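Local coordinates for protein short chain dehydrogenase (A0QTM2 homolog) (Mycobacterium thermoresistibile, PDB 3SC4) that probably catalyses NAD(P)-dependent oxidation or reduction of a substrate not yet identified, as a Rossmann-fold member of the short-chain dehydrogenase family, at residues 67-71 with 86-91. Sequence-based numbering, arbitrary orientation.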
# COMPACT_ATOMS: atom_id res chain seq x y z
N ALA B 67 -16.97 9.70 27.01
CA ALA B 67 -15.62 9.56 26.47
C ALA B 67 -14.84 8.49 27.21
O ALA B 67 -14.98 8.33 28.41
CB ALA B 67 -14.87 10.89 26.53
N LEU B 68 -14.01 7.76 26.46
CA LEU B 68 -13.13 6.76 27.04
C LEU B 68 -11.75 6.96 26.41
O LEU B 68 -11.44 6.36 25.39
CB LEU B 68 -13.67 5.35 26.77
CG LEU B 68 -12.86 4.24 27.44
CD1 LEU B 68 -12.96 4.32 28.97
CD2 LEU B 68 -13.31 2.88 26.92
N PRO B 69 -10.93 7.82 27.02
CA PRO B 69 -9.58 7.97 26.51
C PRO B 69 -8.77 6.77 26.88
O PRO B 69 -8.84 6.33 28.01
CB PRO B 69 -9.07 9.20 27.25
CG PRO B 69 -9.82 9.17 28.58
CD PRO B 69 -11.17 8.60 28.25
N ILE B 70 -8.02 6.22 25.93
CA ILE B 70 -7.21 5.02 26.14
C ILE B 70 -5.80 5.32 25.64
O ILE B 70 -5.60 5.81 24.52
CB ILE B 70 -7.79 3.84 25.33
CG1 ILE B 70 -9.26 3.64 25.71
CG2 ILE B 70 -6.97 2.57 25.54
CD1 ILE B 70 -10.02 2.71 24.83
N VAL B 71 -4.81 5.05 26.49
CA VAL B 71 -3.43 5.07 26.07
C VAL B 71 -3.08 3.77 25.34
O VAL B 71 -3.23 2.68 25.90
CB VAL B 71 -2.48 5.24 27.24
CG1 VAL B 71 -1.04 4.87 26.83
CG2 VAL B 71 -2.59 6.67 27.77
N LYS B 86 -11.30 -2.94 25.81
CA LYS B 86 -11.66 -2.00 26.86
C LYS B 86 -12.89 -1.20 26.43
O LYS B 86 -13.76 -0.91 27.24
CB LYS B 86 -10.49 -1.09 27.20
CG LYS B 86 -10.57 -0.50 28.56
CD LYS B 86 -9.57 0.63 28.78
CE LYS B 86 -9.79 1.29 30.18
NZ LYS B 86 -8.94 2.52 30.37
N THR B 87 -12.97 -0.89 25.14
CA THR B 87 -14.12 -0.18 24.60
C THR B 87 -15.38 -1.05 24.72
O THR B 87 -16.45 -0.58 25.15
CB THR B 87 -13.84 0.23 23.11
OG1 THR B 87 -12.72 1.12 23.06
CG2 THR B 87 -15.06 0.90 22.46
N VAL B 88 -15.24 -2.33 24.37
CA VAL B 88 -16.34 -3.27 24.42
C VAL B 88 -16.83 -3.53 25.85
O VAL B 88 -18.03 -3.51 26.07
CB VAL B 88 -15.97 -4.60 23.73
CG1 VAL B 88 -17.00 -5.73 24.04
CG2 VAL B 88 -15.84 -4.37 22.22
N GLU B 89 -15.92 -3.73 26.81
CA GLU B 89 -16.30 -3.95 28.23
C GLU B 89 -17.02 -2.75 28.84
O GLU B 89 -17.86 -2.89 29.70
CB GLU B 89 -15.06 -4.29 29.10
N GLN B 90 -16.68 -1.56 28.37
CA GLN B 90 -17.24 -0.31 28.88
C GLN B 90 -18.56 0.03 28.18
O GLN B 90 -19.51 0.43 28.84
CB GLN B 90 -16.20 0.81 28.67
CG GLN B 90 -16.58 2.18 29.19
CD GLN B 90 -16.55 2.26 30.70
OE1 GLN B 90 -15.58 1.86 31.35
NE2 GLN B 90 -17.61 2.80 31.28
N PHE B 91 -18.63 -0.12 26.85
CA PHE B 91 -19.80 0.36 26.07
C PHE B 91 -20.63 -0.73 25.40
O PHE B 91 -21.74 -0.45 24.93
CB PHE B 91 -19.36 1.36 24.99
CG PHE B 91 -18.82 2.64 25.53
CD1 PHE B 91 -19.57 3.41 26.41
CD2 PHE B 91 -17.57 3.09 25.17
CE1 PHE B 91 -19.07 4.59 26.90
CE2 PHE B 91 -17.06 4.27 25.65
CZ PHE B 91 -17.80 5.02 26.53
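Leu68 reaches from the edge strand of the parallel sheet into the C-terminal end of helix 77-91, where Lys86, Thr87, Gln90 and Phe91 receive it. Its CB, on a bond pointing at the helix, lies 3.7 Å from Phe91 CE2, approaching the ring obliquely. Beyond CG, chi1 of -175° and chi2 of 66° together bring methyl CD2 against the helix, 3.9 Å from Thr87 CA and 3.8 Å from Lys86 O, while CB and CG of Gln90 close round it at 4.0 Å. A branched aliphatic tip suits this place, because its methyl fits between Lys86 and Thr87 on one turn and Gln90 and Phe91 on the next. Gln90 CG also stands over the centre of the Phe91 ring, 4.0 Å above its plane, so the methylene part of a polar residue does apolar work at the exposed side of the contact.

One step along the same strand face, Ile70 sends CD1 to within 3.6 Å of Thr87 OG1, the two side chains crossing at about a right angle. Thr87 suits this buried spot because its hydroxyl hydrogen-bonds to Ala83 O one turn back. Strand and helix run roughly antiparallel, at 156°, as expected of the β-α-β crossover from strand 66-71 through helix 77-91 to strand 96-99, a Rossmann-fold unit. Cohesion here comes from van der Waals and hydrophobic packing, while the Thr87 hydroxyl and the backbone N-H groups of Gln90 and Phe91 bond within the helix.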